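Local coordinates for protein hydrogenase maturation factor (Thermoanaerobacter tengcongensis, PDB 3VTH) that probably transfers a carbamoyl group from carbamoyl phosphate, with ATP, to the C-terminal cysteine of HypE during [NiFe]-hydrogenase maturation, at residues N231-R243 / K289-L301. Residues are numbered along the deposited sequence; the frame is centred on the assembly and turned at random.
Sequences NALDDEAVATLRR and KGEKLAKGIADDL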
ATOM      1  N   ASN A 231      16.953  -7.164 -17.557  1.00 30.57           N
ATOM      2  CA  ASN A 231      16.549  -6.339 -18.690  1.00 31.08           C
ATOM      3  C   ASN A 231      15.083  -6.597 -19.062  1.00 31.43           C
ATOM      4  O   ASN A 231      14.738  -7.691 -19.527  1.00 32.53           O
ATOM      5  CB  ASN A 231      17.467  -6.655 -19.886  1.00 32.42           C
ATOM      6  CG  ASN A 231      17.199  -5.784 -21.099  1.00 32.91           C
ATOM      7  OD1 ASN A 231      16.221  -5.040 -21.159  1.00 34.46           O
ATOM      8  ND2 ASN A 231      18.081  -5.872 -22.078  1.00 35.53           N
ATOM      9  N   ALA A 232      14.235  -5.585 -18.903  1.00 30.74           N
ATOM     10  CA  ALA A 232      12.798  -5.716 -19.230  1.00 31.36           C
ATOM     11  C   ALA A 232      12.506  -5.766 -20.736  1.00 33.06           C
ATOM     12  O   ALA A 232      11.352  -5.951 -21.142  1.00 33.29           O
ATOM     13  CB  ALA A 232      11.985  -4.601 -18.559  1.00 29.78           C
ATOM     14  N   LEU A 233      13.538  -5.581 -21.562  1.00 34.73           N
ATOM     15  CA  LEU A 233      13.393  -5.759 -23.012  1.00 37.32           C
ATOM     16  C   LEU A 233      13.875  -7.144 -23.463  1.00 39.11           C
ATOM     17  O   LEU A 233      13.733  -7.513 -24.646  1.00 40.41           O
ATOM     18  CB  LEU A 233      14.154  -4.667 -23.797  1.00 38.88           C
ATOM     19  CG  LEU A 233      13.809  -3.176 -23.608  1.00 37.55           C
ATOM     20  CD1 LEU A 233      14.591  -2.319 -24.615  1.00 40.28           C
ATOM     21  CD2 LEU A 233      12.336  -2.924 -23.767  1.00 35.98           C
ATOM     22  N   ASP A 234      14.428  -7.915 -22.523  1.00 38.28           N
ATOM     23  CA  ASP A 234      15.026  -9.218 -22.841  1.00 40.40           C
ATOM     24  C   ASP A 234      14.068 -10.387 -22.546  1.00 39.97           C
ATOM     25  O   ASP A 234      13.922 -10.806 -21.387  1.00 38.27           O
ATOM     26  CB  ASP A 234      16.374  -9.369 -22.100  1.00 40.12           C
ATOM     27  CG  ASP A 234      17.179 -10.587 -22.550  1.00 43.54           C
ATOM     28  OD1 ASP A 234      16.586 -11.602 -22.949  1.00 44.60           O
ATOM     29  OD2 ASP A 234      18.428 -10.538 -22.469  1.00 47.68           O
ATOM     30  N   ASP A 235      13.443 -10.902 -23.611  1.00 41.19           N
ATOM     31  CA  ASP A 235      12.479 -12.014 -23.555  1.00 41.76           C
ATOM     32  C   ASP A 235      12.954 -13.226 -22.741  1.00 41.42           C
ATOM     33  O   ASP A 235      12.228 -13.707 -21.870  1.00 40.00           O
ATOM     34  CB  ASP A 235      12.119 -12.505 -24.969  1.00 44.49           C
ATOM     35  CG  ASP A 235      10.968 -11.729 -25.615  1.00 45.61           C
ATOM     36  OD1 ASP A 235      10.352 -12.269 -26.560  1.00 51.14           O
ATOM     37  OD2 ASP A 235      10.685 -10.588 -25.230  1.00 45.52           O
ATOM     38  N   GLU A 236      14.156 -13.732 -23.023  1.00 42.07           N
ATOM     39  CA  GLU A 236      14.611 -14.951 -22.347  1.00 42.73           C
ATOM     40  C   GLU A 236      15.031 -14.691 -20.892  1.00 40.52           C
ATOM     41  O   GLU A 236      14.859 -15.569 -20.034  1.00 40.16           O
ATOM     42  CB  GLU A 236      15.673 -15.731 -23.163  1.00 45.32           C
ATOM     43  CG  GLU A 236      17.103 -15.580 -22.688  1.00 47.67           C
ATOM     44  CD  GLU A 236      18.092 -16.420 -23.492  1.00 53.06           C
ATOM     45  OE1 GLU A 236      17.857 -17.635 -23.666  1.00 55.71           O
ATOM     46  OE2 GLU A 236      19.121 -15.859 -23.935  1.00 55.02           O
ATOM     47  N   ALA A 237      15.528 -13.480 -20.607  1.00 38.64           N
ATOM     48  CA  ALA A 237      15.921 -13.120 -19.246  1.00 36.84           C
ATOM     49  C   ALA A 237      14.701 -13.104 -18.340  1.00 35.24           C
ATOM     50  O   ALA A 237      14.755 -13.584 -17.208  1.00 34.62           O
ATOM     51  CB  ALA A 237      16.635 -11.762 -19.209  1.00 35.93           C
ATOM     52  N   VAL A 238      13.607 -12.548 -18.860  1.00 35.17           N
ATOM     53  CA  VAL A 238      12.331 -12.475 -18.147  1.00 34.28           C
ATOM     54  C   VAL A 238      11.781 -13.879 -17.913  1.00 34.95           C
ATOM     55  O   VAL A 238      11.373 -14.194 -16.795  1.00 34.85           O
ATOM     56  CB  VAL A 238      11.306 -11.572 -18.894  1.00 34.14           C
ATOM     57  CG1 VAL A 238       9.897 -11.639 -18.247  1.00 33.55           C
ATOM     58  CG2 VAL A 238      11.802 -10.139 -18.934  1.00 32.79           C
ATOM     59  N   ALA A 239      11.782 -14.714 -18.953  1.00 36.71           N
ATOM     60  CA  ALA A 239      11.375 -16.112 -18.835  1.00 37.82           C
ATOM     61  C   ALA A 239      12.207 -16.862 -17.780  1.00 38.09           C
ATOM     62  O   ALA A 239      11.670 -17.648 -17.005  1.00 38.61           O
ATOM     63  CB  ALA A 239      11.473 -16.832 -20.201  1.00 40.53           C
ATOM     64  N   THR A 240      13.519 -16.628 -17.759  1.00 37.62           N
ATOM     65  CA  THR A 240      14.392 -17.284 -16.785  1.00 37.79           C
ATOM     66  C   THR A 240      14.081 -16.839 -15.346  1.00 36.13           C
ATOM     67  O   THR A 240      14.054 -17.666 -14.428  1.00 35.86           O
ATOM     68  CB  THR A 240      15.870 -17.033 -17.123  1.00 38.32           C
ATOM     69  OG1 THR A 240      16.119 -17.522 -18.442  1.00 40.55           O
ATOM     70  CG2 THR A 240      16.800 -17.743 -16.128  1.00 39.12           C
ATOM     71  N   LEU A 241      13.825 -15.546 -15.167  1.00 34.51           N
ATOM     72  CA  LEU A 241      13.454 -15.019 -13.860  1.00 33.92           C
ATOM     73  C   LEU A 241      12.159 -15.655 -13.350  1.00 34.39           C
ATOM     74  O   LEU A 241      12.092 -16.071 -12.185  1.00 34.53           O
ATOM     75  CB  LEU A 241      13.365 -13.483 -13.877  1.00 32.06           C
ATOM     76  CG  LEU A 241      12.888 -12.795 -12.590  1.00 30.74           C
ATOM     77  CD1 LEU A 241      13.824 -13.167 -11.428  1.00 28.98           C
ATOM     78  CD2 LEU A 241      12.800 -11.292 -12.759  1.00 27.67           C
ATOM     79  N   ARG A 242      11.147 -15.742 -14.215  1.00 35.24           N
ATOM     80  CA  ARG A 242       9.887 -16.400 -13.866  1.00 36.17           C
ATOM     81  C   ARG A 242      10.062 -17.878 -13.495  1.00 38.15           C
ATOM     82  O   ARG A 242       9.436 -18.346 -12.551  1.00 38.36           O
ATOM     83  CB  ARG A 242       8.856 -16.267 -14.996  1.00 36.91           C
ATOM     84  CG  ARG A 242       8.260 -14.880 -15.127  1.00 34.55           C
ATOM     85  CD  ARG A 242       6.982 -14.878 -15.989  1.00 37.29           C
ATOM     86  NE  ARG A 242       6.419 -13.529 -16.045  1.00 34.17           N
ATOM     87  CZ  ARG A 242       5.678 -12.981 -15.089  1.00 33.63           C
ATOM     88  NH1 ARG A 242       5.364 -13.676 -13.998  1.00 34.76           N
ATOM     89  NH2 ARG A 242       5.233 -11.733 -15.226  1.00 30.02           N
ATOM     90  N   ARG A 243      10.897 -18.605 -14.234  1.00 39.90           N
ATOM     91  CA  ARG A 243      11.163 -20.021 -13.932  1.00 42.54           C
ATOM     92  C   ARG A 243      11.849 -20.206 -12.576  1.00 42.09           C
ATOM     93  O   ARG A 243      11.466 -21.072 -11.789  1.00 43.41           O
ATOM     94  CB  ARG A 243      12.007 -20.683 -15.031  1.00 44.27           C
ATOM     95  CG  ARG A 243      12.145 -22.220 -14.887  1.00 48.62           C
ATOM     96  CD  ARG A 243      13.124 -22.853 -15.896  1.00 53.06           C
ATOM     97  NE  ARG A 243      13.198 -22.076 -17.130  1.00 54.76           N
ATOM     98  CZ  ARG A 243      14.223 -21.303 -17.481  1.00 54.25           C
ATOM     99  NH1 ARG A 243      15.306 -21.214 -16.714  1.00 53.19           N
ATOM    100  NH2 ARG A 243      14.162 -20.624 -18.619  1.00 54.62           N
ATOM    101  N   LYS A 289       0.643   2.195 -23.876  1.00 35.78           N
ATOM    102  CA  LYS A 289       0.483   2.816 -25.199  1.00 37.71           C
ATOM    103  C   LYS A 289       1.830   2.980 -25.873  1.00 38.87           C
ATOM    104  O   LYS A 289       2.783   3.430 -25.244  1.00 37.41           O
ATOM    105  CB  LYS A 289      -0.213   4.183 -25.103  1.00 37.96           C
ATOM    106  CG  LYS A 289      -0.375   4.913 -26.463  1.00 40.02           C
ATOM    107  CD  LYS A 289      -1.091   6.273 -26.342  1.00 41.50           C
ATOM    108  CE  LYS A 289      -0.221   7.336 -25.637  1.00 41.01           C
ATOM    109  NZ  LYS A 289       1.006   7.663 -26.405  1.00 41.50           N
ATOM    110  N   GLY A 290       1.892   2.629 -27.156  1.00 41.00           N
ATOM    111  CA  GLY A 290       3.077   2.878 -27.973  1.00 43.96           C
ATOM    112  C   GLY A 290       4.017   1.688 -28.032  1.00 45.12           C
ATOM    113  O   GLY A 290       3.646   0.624 -28.526  1.00 45.83           O
ATOM    114  N   GLU A 291       5.242   1.883 -27.545  1.00 44.96           N
ATOM    115  CA  GLU A 291       6.268   0.837 -27.541  1.00 45.95           C
ATOM    116  C   GLU A 291       5.961  -0.273 -26.537  1.00 44.24           C
ATOM    117  O   GLU A 291       5.250  -0.059 -25.535  1.00 42.74           O
ATOM    118  CB  GLU A 291       7.641   1.436 -27.218  1.00 46.27           C
ATOM    119  CG  GLU A 291       8.305   2.172 -28.372  1.00 51.59           C
ATOM    120  CD  GLU A 291       9.776   2.415 -28.092  1.00 56.12           C
ATOM    121  OE1 GLU A 291      10.606   1.638 -28.607  1.00 59.63           O
ATOM    122  OE2 GLU A 291      10.104   3.352 -27.322  1.00 57.74           O
ATOM    123  N   LYS A 292       6.521  -1.450 -26.800  1.00 44.31           N
ATOM    124  CA  LYS A 292       6.252  -2.644 -26.001  1.00 43.55           C
ATOM    125  C   LYS A 292       7.497  -3.138 -25.275  1.00 41.69           C
ATOM    126  O   LYS A 292       8.577  -3.134 -25.837  1.00 41.63           O
ATOM    127  CB  LYS A 292       5.717  -3.763 -26.899  1.00 45.40           C
ATOM    128  CG  LYS A 292       4.251  -3.609 -27.284  1.00 48.76           C
ATOM    129  CD  LYS A 292       3.755  -4.862 -28.001  1.00 52.54           C
ATOM    130  CE  LYS A 292       2.364  -4.660 -28.550  1.00 56.02           C
ATOM    131  NZ  LYS A 292       2.413  -3.945 -29.857  1.00 59.64           N
ATOM    132  N   LEU A 293       7.333  -3.557 -24.021  1.00 39.61           N
ATOM    133  CA  LEU A 293       8.393  -4.272 -23.311  1.00 38.18           C
ATOM    134  C   LEU A 293       8.388  -5.748 -23.757  1.00 39.26           C
ATOM    135  O   LEU A 293       7.590  -6.134 -24.616  1.00 39.42           O
ATOM    136  CB  LEU A 293       8.231  -4.115 -21.792  1.00 36.48           C
ATOM    137  CG  LEU A 293       8.276  -2.691 -21.221  1.00 34.74           C
ATOM    138  CD1 LEU A 293       7.939  -2.649 -19.712  1.00 34.07           C
ATOM    139  CD2 LEU A 293       9.621  -2.006 -21.484  1.00 33.67           C
ATOM    140  N   ALA A 294       9.282  -6.558 -23.193  1.00 39.05           N
ATOM    141  CA  ALA A 294       9.405  -7.974 -23.564  1.00 40.39           C
ATOM    142  C   ALA A 294       8.155  -8.769 -23.197  1.00 40.13           C
ATOM    143  O   ALA A 294       7.407  -8.368 -22.306  1.00 38.71           O
ATOM    144  CB  ALA A 294      10.616  -8.583 -22.880  1.00 40.22           C
ATOM    145  N   LYS A 295       7.939  -9.895 -23.876  1.00 41.48           N
ATOM    146  CA  LYS A 295       6.898 -10.857 -23.477  1.00 41.91           C
ATOM    147  C   LYS A 295       7.161 -11.354 -22.052  1.00 39.96           C
ATOM    148  O   LYS A 295       8.312 -11.452 -21.630  1.00 39.94           O
ATOM    149  CB  LYS A 295       6.826 -12.047 -24.447  1.00 44.15           C
ATOM    150  CG  LYS A 295       6.581 -11.648 -25.895  1.00 48.26           C
ATOM    151  CD  LYS A 295       5.936 -12.769 -26.743  1.00 52.12           C
ATOM    152  CE  LYS A 295       6.962 -13.774 -27.259  1.00 55.69           C
ATOM    153  NZ  LYS A 295       6.501 -14.539 -28.474  1.00 57.93           N
ATOM    154  N   GLY A 296       6.095 -11.638 -21.306  1.00 38.63           N
ATOM    155  CA  GLY A 296       6.238 -12.103 -19.929  1.00 36.34           C
ATOM    156  C   GLY A 296       6.367 -11.012 -18.881  1.00 34.27           C
ATOM    157  O   GLY A 296       6.611 -11.308 -17.711  1.00 32.93           O
ATOM    158  N   ILE A 297       6.224  -9.746 -19.277  1.00 33.61           N
ATOM    159  CA  ILE A 297       6.201  -8.671 -18.281  1.00 32.22           C
ATOM    160  C   ILE A 297       4.770  -8.537 -17.746  1.00 31.53           C
ATOM    161  O   ILE A 297       4.515  -8.674 -16.531  1.00 30.38           O
ATOM    162  CB  ILE A 297       6.704  -7.290 -18.845  1.00 32.40           C
ATOM    163  CG1 ILE A 297       8.188  -7.332 -19.270  1.00 32.98           C
ATOM    164  CG2 ILE A 297       6.426  -6.147 -17.868  1.00 30.27           C
ATOM    165  CD1 ILE A 297       9.151  -7.590 -18.155  1.00 32.73           C
ATOM    166  N   ALA A 298       3.843  -8.229 -18.646  1.00 31.42           N
ATOM    167  CA  ALA A 298       2.452  -8.026 -18.253  1.00 31.28           C
ATOM    168  C   ALA A 298       1.525  -8.483 -19.367  1.00 32.78           C
ATOM    169  O   ALA A 298       0.665  -7.727 -19.839  1.00 32.53           O
ATOM    170  CB  ALA A 298       2.200  -6.558 -17.882  1.00 30.15           C
ATOM    171  N   ASP A 299       1.708  -9.731 -19.785  1.00 34.82           N
ATOM    172  CA  ASP A 299       0.930 -10.298 -20.880  1.00 37.23           C
ATOM    173  C   ASP A 299      -0.558 -10.294 -20.544  1.00 37.13           C
ATOM    174  O   ASP A 299      -0.946 -10.629 -19.425  1.00 36.64           O
ATOM    175  CB  ASP A 299       1.365 -11.731 -21.192  1.00 39.13           C
ATOM    176  CG  ASP A 299       2.830 -11.831 -21.602  1.00 42.01           C
ATOM    177  OD1 ASP A 299       3.393 -12.930 -21.436  1.00 45.52           O
ATOM    178  OD2 ASP A 299       3.415 -10.827 -22.083  1.00 42.62           O
ATOM    179  N   ASP A 300      -1.362  -9.894 -21.522  1.00 37.95           N
ATOM    180  CA  ASP A 300      -2.822  -9.930 -21.451  1.00 38.88           C
ATOM    181  C   ASP A 300      -3.417  -8.944 -20.449  1.00 36.93           C
ATOM    182  O   ASP A 300      -4.591  -9.047 -20.095  1.00 36.76           O
ATOM    183  CB  ASP A 300      -3.329 -11.360 -21.206  1.00 40.38           C
ATOM    184  CG  ASP A 300      -2.819 -12.349 -22.249  1.00 44.52           C
ATOM    185  OD1 ASP A 300      -2.941 -12.079 -23.462  1.00 48.16           O
ATOM    186  OD2 ASP A 300      -2.291 -13.405 -21.850  1.00 49.27           O
ATOM    187  N   LEU A 301      -2.598  -8.000 -19.993  1.00 35.49           N
ATOM    188  CA  LEU A 301      -3.087  -6.838 -19.271  1.00 34.10           C
ATOM    189  C   LEU A 301      -2.893  -5.583 -20.125  1.00 34.86           C
ATOM    190  O   LEU A 301      -1.998  -5.536 -20.985  1.00 34.20           O
ATOM    191  CB  LEU A 301      -2.374  -6.691 -17.921  1.00 32.28           C
ATOM    192  CG  LEU A 301      -2.480  -7.898 -16.969  1.00 31.61           C
ATOM    193  CD1 LEU A 301      -1.655  -7.675 -15.697  1.00 30.39           C
ATOM    194  CD2 LEU A 301      -3.924  -8.202 -16.627  1.00 32.18           C
TER
HETATM  195  O   HOH W   1       9.475 -13.597 -21.657  1.00 20.93           O
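R242 leaves helix 235-245 with CG anti to its carbonyl carbon and then runs extended from CG to NE, which brings the guanidinium edge side-on to the backbone of G296. Two of its nitrogens grip a single acceptor: NE lies 2.8 Å from G296 O, in the carbonyl plane and on a lone pair, whereas NH2, 2.9 Å from G296 O, stands above that plane. The oxygen is only 3° out of the guanidinium plane, evidence of a true in-plane approach. Bonds to R247 O and K250 O and a cation-pi contact with F252 further fix the rotation of this group. One helical turn earlier, V238 has CG1 anti to its backbone N, and this branch presses on G296 O at 3.3 Å; its CG2 meets I297 CD1, the two side chains crossing at about a right angle. A294 to I297 form a type II beta turn, with G296 at its third position, and D299 OD2 accepts from G296 N. The turn belongs to the connection between strands 283-287 and 303-307 of the YrdC-like (telomere recombination) domain, and the side chain of I297 lies about 7 Å from the bound ATP analogue. At the helix start, where D234 is the N-cap, D235 OD2 accepts a hydrogen bond from K295 N at 3.1 Å, met from above the carboxylate plane and bent (140°). A294 N donates more straightly to A232 O (3.0 Å, 164°), in the carbonyl plane. Beyond it, L233 CD2 touches L293 CD2 at 3.7 Å, beside Y265 of helix 259-265.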